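Local coordinates for mitotic checkpoint control protein kinase BUB1 (Drosophila melanogaster, PDB 6JKK) that probably acts as an ATP-binding protein kinase of the mitotic checkpoint at kinetochores, this chain being its kinase domain, at residues P32-N46 / E50-I62. Numbering follows the deposited sequence.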
loop_
_atom_site.group_PDB
_atom_site.type_symbol
_atom_site.label_atom_id
_atom_site.label_comp_id
_atom_site.label_asym_id
_atom_site.label_seq_id
_atom_site.Cartn_x
_atom_site.Cartn_y
_atom_site.Cartn_z
ATOM N N PRO A 32 21.450 -2.198 14.721
ATOM C CA PRO A 32 21.859 -3.601 14.822
ATOM C C PRO A 32 21.189 -4.486 13.775
ATOM O O PRO A 32 21.738 -5.538 13.452
ATOM C CB PRO A 32 21.398 -3.999 16.225
ATOM C CG PRO A 32 21.409 -2.710 17.000
ATOM C CD PRO A 32 20.941 -1.682 16.006
ATOM N N HIS A 33 20.033 -4.083 13.256
ATOM C CA HIS A 33 19.363 -4.904 12.251
ATOM C C HIS A 33 19.720 -4.495 10.827
ATOM O O HIS A 33 19.148 -5.009 9.866
ATOM C CB HIS A 33 17.843 -4.923 12.453
ATOM C CG HIS A 33 17.160 -3.634 12.111
ATOM N ND1 HIS A 33 17.456 -2.444 12.739
ATOM C CD2 HIS A 33 16.158 -3.363 11.241
ATOM C CE1 HIS A 33 16.683 -1.488 12.253
ATOM N NE2 HIS A 33 15.887 -2.019 11.340
ATOM N N CYS A 34 20.687 -3.591 10.698
ATOM C CA CYS A 34 21.201 -3.207 9.389
ATOM C C CYS A 34 22.666 -3.608 9.317
ATOM O O CYS A 34 23.435 -3.321 10.239
ATOM C CB CYS A 34 21.075 -1.697 9.201
ATOM S SG CYS A 34 21.739 -1.068 7.641
ATOM N N GLN A 35 23.047 -4.287 8.240
ATOM C CA GLN A 35 24.459 -4.583 8.009
ATOM C C GLN A 35 24.946 -3.909 6.738
ATOM O O GLN A 35 24.449 -4.187 5.649
ATOM C CB GLN A 35 24.722 -6.092 7.931
ATOM C CG GLN A 35 26.192 -6.416 7.640
ATOM C CD GLN A 35 26.518 -7.899 7.737
ATOM O OE1 GLN A 35 25.628 -8.749 7.721
ATOM N NE2 GLN A 35 27.799 -8.212 7.838
ATOM N N LEU A 36 25.909 -3.009 6.890
ATOM C CA LEU A 36 26.626 -2.452 5.749
ATOM C C LEU A 36 27.641 -3.459 5.213
ATOM O O LEU A 36 28.410 -4.037 5.980
ATOM C CB LEU A 36 27.344 -1.161 6.151
ATOM C CG LEU A 36 26.721 0.159 5.705
ATOM C CD1 LEU A 36 25.259 0.223 6.072
ATOM C CD2 LEU A 36 27.476 1.328 6.314
ATOM N N VAL A 37 27.639 -3.669 3.898
ATOM C CA VAL A 37 28.648 -4.515 3.255
ATOM C C VAL A 37 29.175 -3.841 1.994
ATOM O O VAL A 37 28.565 -2.899 1.483
ATOM C CB VAL A 37 28.085 -5.911 2.872
ATOM C CG1 VAL A 37 27.667 -6.700 4.109
ATOM C CG2 VAL A 37 26.916 -5.776 1.892
ATOM N N GLY A 38 30.308 -4.320 1.491
ATOM C CA GLY A 38 30.843 -3.800 0.251
ATOM C C GLY A 38 29.946 -4.206 -0.904
ATOM O O GLY A 38 29.412 -3.360 -1.626
ATOM N N HIS A 39 29.753 -5.511 -1.064
ATOM C CA HIS A 39 29.041 -6.022 -2.230
ATOM C C HIS A 39 27.920 -6.972 -1.838
ATOM O O HIS A 39 28.155 -7.969 -1.149
ATOM C CB HIS A 39 30.010 -6.735 -3.175
ATOM C CG HIS A 39 29.354 -7.277 -4.412
ATOM N ND1 HIS A 39 28.904 -6.466 -5.430
ATOM C CD2 HIS A 39 29.067 -8.548 -4.787
ATOM C CE1 HIS A 39 28.373 -7.212 -6.385
ATOM N NE2 HIS A 39 28.458 -8.478 -6.019
ATOM N N VAL A 40 26.703 -6.660 -2.283
ATOM C CA VAL A 40 25.552 -7.521 -2.060
ATOM C C VAL A 40 25.377 -8.413 -3.280
ATOM O O VAL A 40 25.277 -7.909 -4.402
ATOM C CB VAL A 40 24.272 -6.685 -1.856
ATOM C CG1 VAL A 40 23.034 -7.554 -1.955
ATOM C CG2 VAL A 40 24.308 -5.973 -0.518
ATOM N N LYS A 41 25.361 -9.729 -3.069
ATOM C CA LYS A 41 25.175 -10.682 -4.164
ATOM C C LYS A 41 23.755 -10.610 -4.712
ATOM O O LYS A 41 22.806 -10.280 -3.990
ATOM C CB LYS A 41 25.459 -12.120 -3.706
ATOM C CG LYS A 41 26.876 -12.381 -3.210
ATOM C CD LYS A 41 26.988 -13.777 -2.596
ATOM C CE LYS A 41 28.388 -14.037 -2.076
ATOM N NZ LYS A 41 28.870 -12.896 -1.246
ATOM N N ARG A 42 23.613 -10.918 -5.995
ATOM C CA ARG A 42 22.304 -11.062 -6.609
ATOM C C ARG A 42 21.578 -12.219 -5.923
ATOM O O ARG A 42 22.159 -13.283 -5.719
ATOM C CB ARG A 42 22.471 -11.322 -8.111
ATOM C CG ARG A 42 21.210 -11.149 -8.939
ATOM C CD ARG A 42 21.534 -11.176 -10.432
ATOM N NE ARG A 42 22.121 -9.917 -10.891
ATOM C CZ ARG A 42 21.477 -9.025 -11.638
ATOM N NH1 ARG A 42 20.228 -9.260 -12.020
ATOM N NH2 ARG A 42 22.079 -7.901 -12.010
ATOM N N LEU A 43 20.327 -12.006 -5.530
ATOM C CA LEU A 43 19.555 -13.069 -4.898
ATOM C C LEU A 43 19.377 -14.220 -5.877
ATOM O O LEU A 43 19.164 -13.998 -7.067
ATOM C CB LEU A 43 18.185 -12.548 -4.454
ATOM C CG LEU A 43 18.142 -11.590 -3.257
ATOM C CD1 LEU A 43 16.737 -11.018 -3.076
ATOM C CD2 LEU A 43 18.586 -12.295 -1.993
ATOM N N HIS A 44 19.477 -15.449 -5.380
ATOM C CA HIS A 44 19.310 -16.620 -6.233
ATOM C C HIS A 44 18.532 -17.697 -5.486
ATOM O O HIS A 44 18.729 -17.889 -4.285
ATOM C CB HIS A 44 20.679 -17.148 -6.671
ATOM C CG HIS A 44 20.627 -18.032 -7.875
ATOM N ND1 HIS A 44 20.480 -19.402 -7.787
ATOM C CD2 HIS A 44 20.698 -17.748 -9.197
ATOM C CE1 HIS A 44 20.464 -19.919 -9.001
ATOM N NE2 HIS A 44 20.596 -18.937 -9.876
ATOM N N PRO A 45 17.632 -18.399 -6.189
ATOM C CA PRO A 45 16.817 -19.431 -5.530
ATOM C C PRO A 45 17.638 -20.541 -4.867
ATOM O O PRO A 45 18.744 -20.839 -5.310
ATOM C CB PRO A 45 15.985 -20.009 -6.687
ATOM C CG PRO A 45 16.693 -19.575 -7.937
ATOM C CD PRO A 45 17.277 -18.246 -7.610
ATOM N N ASN A 46 17.084 -21.130 -3.809
ATOM C CA ASN A 46 17.695 -22.269 -3.118
ATOM C C ASN A 46 19.087 -22.011 -2.551
ATOM O O ASN A 46 19.976 -22.859 -2.647
ATOM C CB ASN A 46 17.705 -23.508 -4.014
ATOM C CG ASN A 46 16.803 -24.605 -3.492
ATOM O OD1 ASN A 46 17.245 -25.494 -2.763
ATOM N ND2 ASN A 46 15.527 -24.546 -3.858
ATOM N N GLU A 50 22.877 -14.190 4.926
ATOM C CA GLU A 50 23.059 -13.796 6.313
ATOM C C GLU A 50 23.006 -12.283 6.493
ATOM O O GLU A 50 23.563 -11.529 5.695
ATOM C CB GLU A 50 24.381 -14.340 6.859
ATOM C CG GLU A 50 24.436 -15.851 6.973
ATOM C CD GLU A 50 25.624 -16.330 7.791
ATOM O OE1 GLU A 50 25.448 -16.575 9.002
ATOM O OE2 GLU A 50 26.729 -16.455 7.222
ATOM N N VAL A 51 22.321 -11.846 7.544
ATOM C CA VAL A 51 22.436 -10.471 8.003
ATOM C C VAL A 51 22.918 -10.563 9.440
ATOM O O VAL A 51 22.149 -10.935 10.335
ATOM C CB VAL A 51 21.104 -9.710 7.942
ATOM C CG1 VAL A 51 21.307 -8.267 8.370
ATOM C CG2 VAL A 51 20.523 -9.759 6.529
ATOM N N HIS A 52 24.194 -10.248 9.650
ATOM C CA HIS A 52 24.822 -10.400 10.963
ATOM C C HIS A 52 24.765 -11.855 11.441
ATOM O O HIS A 52 25.342 -12.737 10.813
ATOM C CB HIS A 52 24.181 -9.459 11.986
ATOM C CG HIS A 52 24.465 -8.012 11.734
ATOM N ND1 HIS A 52 25.739 -7.532 11.511
ATOM C CD2 HIS A 52 23.642 -6.937 11.677
ATOM C CE1 HIS A 52 25.689 -6.226 11.328
ATOM N NE2 HIS A 52 24.428 -5.838 11.426
ATOM N N ASN A 53 24.070 -12.100 12.548
ATOM C CA ASN A 53 23.967 -13.453 13.096
ATOM C C ASN A 53 22.775 -14.239 12.545
ATOM O O ASN A 53 22.645 -15.440 12.792
ATOM C CB ASN A 53 23.904 -13.414 14.627
ATOM C CG ASN A 53 25.265 -13.181 15.266
ATOM O OD1 ASN A 53 26.266 -13.769 14.857
ATOM N ND2 ASN A 53 25.305 -12.320 16.276
ATOM N N GLU A 54 21.914 -13.560 11.793
ATOM C CA GLU A 54 20.675 -14.163 11.317
ATOM C C GLU A 54 20.839 -14.800 9.940
ATOM O O GLU A 54 21.320 -14.155 9.004
ATOM C CB GLU A 54 19.567 -13.111 11.298
ATOM C CG GLU A 54 19.513 -12.281 12.577
ATOM C CD GLU A 54 19.275 -13.123 13.818
ATOM O OE1 GLU A 54 19.896 -12.834 14.864
ATOM O OE2 GLU A 54 18.459 -14.068 13.755
ATOM N N LYS A 55 20.452 -16.071 9.824
ATOM C CA LYS A 55 20.536 -16.790 8.552
ATOM C C LYS A 55 19.155 -17.013 7.936
ATOM O O LYS A 55 18.186 -17.305 8.642
ATOM C CB LYS A 55 21.261 -18.130 8.720
ATOM C CG LYS A 55 21.235 -19.003 7.462
ATOM C CD LYS A 55 21.969 -20.313 7.658
ATOM C CE LYS A 55 23.460 -20.091 7.751
ATOM N NZ LYS A 55 24.210 -21.381 7.763
ATOM N N PHE A 56 19.072 -16.864 6.619
ATOM C CA PHE A 56 17.806 -16.986 5.914
ATOM C C PHE A 56 17.938 -17.979 4.768
ATOM O O PHE A 56 18.971 -18.031 4.109
ATOM C CB PHE A 56 17.387 -15.629 5.344
ATOM C CG PHE A 56 17.177 -14.572 6.384
ATOM C CD1 PHE A 56 18.257 -13.874 6.912
ATOM C CD2 PHE A 56 15.899 -14.267 6.825
ATOM C CE1 PHE A 56 18.065 -12.892 7.874
ATOM C CE2 PHE A 56 15.690 -13.286 7.783
ATOM C CZ PHE A 56 16.774 -12.595 8.307
ATOM N N GLU A 57 16.901 -18.779 4.550
ATOM C CA GLU A 57 16.797 -19.548 3.315
ATOM C C GLU A 57 16.276 -18.573 2.275
ATOM O O GLU A 57 15.372 -17.794 2.569
ATOM C CB GLU A 57 15.767 -20.668 3.450
ATOM C CG GLU A 57 16.165 -21.859 4.298
ATOM C CD GLU A 57 15.003 -22.825 4.473
ATOM O OE1 GLU A 57 13.878 -22.463 4.061
ATOM O OE2 GLU A 57 15.210 -23.929 5.021
ATOM N N VAL A 58 16.854 -18.590 1.079
ATOM C CA VAL A 58 16.277 -17.869 -0.054
ATOM C C VAL A 58 15.676 -18.932 -0.968
ATOM O O VAL A 58 16.407 -19.708 -1.574
ATOM C CB VAL A 58 17.331 -17.044 -0.812
ATOM C CG1 VAL A 58 16.676 -16.272 -1.951
ATOM C CG2 VAL A 58 18.036 -16.084 0.138
ATOM N N SER A 59 14.347 -18.975 -1.058
ATOM C CA SER A 59 13.679 -20.122 -1.672
ATOM C C SER A 59 13.286 -19.933 -3.139
ATOM O O SER A 59 13.925 -20.496 -4.034
ATOM C CB SER A 59 12.467 -20.558 -0.838
ATOM O OG SER A 59 12.863 -20.936 0.472
ATOM N N LYS A 60 12.238 -19.149 -3.375
ATOM C CA LYS A 60 11.638 -19.044 -4.704
ATOM C C LYS A 60 11.481 -17.601 -5.192
ATOM O O LYS A 60 11.231 -16.684 -4.410
ATOM C CB LYS A 60 10.282 -19.761 -4.720
ATOM C CG LYS A 60 10.405 -21.274 -4.568
ATOM C CD LYS A 60 9.075 -21.995 -4.755
ATOM C CE LYS A 60 8.167 -21.883 -3.536
ATOM N NZ LYS A 60 7.010 -22.833 -3.633
ATOM N N MET A 61 11.639 -17.407 -6.497
ATOM C CA MET A 61 11.425 -16.093 -7.104
ATOM C C MET A 61 9.950 -15.734 -7.053
ATOM O O MET A 61 9.094 -16.574 -7.341
ATOM C CB MET A 61 11.929 -16.105 -8.557
ATOM C CG MET A 61 11.789 -14.791 -9.322
ATOM S SD MET A 61 10.189 -14.554 -10.141
ATOM C CE MET A 61 10.184 -15.876 -11.351
ATOM N N ILE A 62 9.645 -14.494 -6.678
ATOM C CA ILE A 62 8.280 -13.987 -6.772
ATOM C C ILE A 62 8.178 -13.075 -7.989
ATOM O O ILE A 62 7.327 -13.266 -8.867
ATOM C CB ILE A 62 7.873 -13.194 -5.524
ATOM C CG1 ILE A 62 7.837 -14.100 -4.291
ATOM C CG2 ILE A 62 6.516 -12.542 -5.750
ATOM C CD1 ILE A 62 6.886 -15.281 -4.441
HETATM O O HOH W 1 26.051 -10.795 5.204
#
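A chi1 of 178° swings Q35 CG opposite the main-chain nitrogen, and the extended chain carries the amide along H52, whose CG lies beside its own backbone N. The two side chains run antiparallel, one over the other, amide and imidazole planes only 12° apart, and Q35 CB sits 3.7 Å from the ring centroid, over one face: a CH-pi contact. H52 N donates to Q35 OE1 at 2.8 Å from above the carbonyl plane. A water donates to Q35 OE1 and, at 2.6 Å, to E50 O, so Q35 OE1 accepts two bonds. At the imidazole edge H52 NE2 donates to C34 O at 3.0 Å (N-H...O 152°), well above the carbonyl plane; ring and backbone amide of one residue thus both bind 34-36. Replacing Q35 by alanine would keep CB over the ring but is likely to leave H52 N without its acceptor, deprive the water of its second partner and strip the stacked amide from the imidazole face. H52 belongs to the type II' turn V51-E54, which joins strands 47-51 and 54-64 as a beta hairpin. Farther along, N46 N donates at 3.2 Å to S59 O, part of the classic beta bulge of S59 and K60. There V58 CG1 meets H44 O at 3.5 Å and L43 CD2 packs on V58 CG2 at 4.4 Å; L43 also touches L84 and Y71. The contact brings together the two outermost strands of the mixed N-lobe sheet: 34-36 is bonded to strand 119-122 through A120 and V122, and 47-51 flanks 54-64.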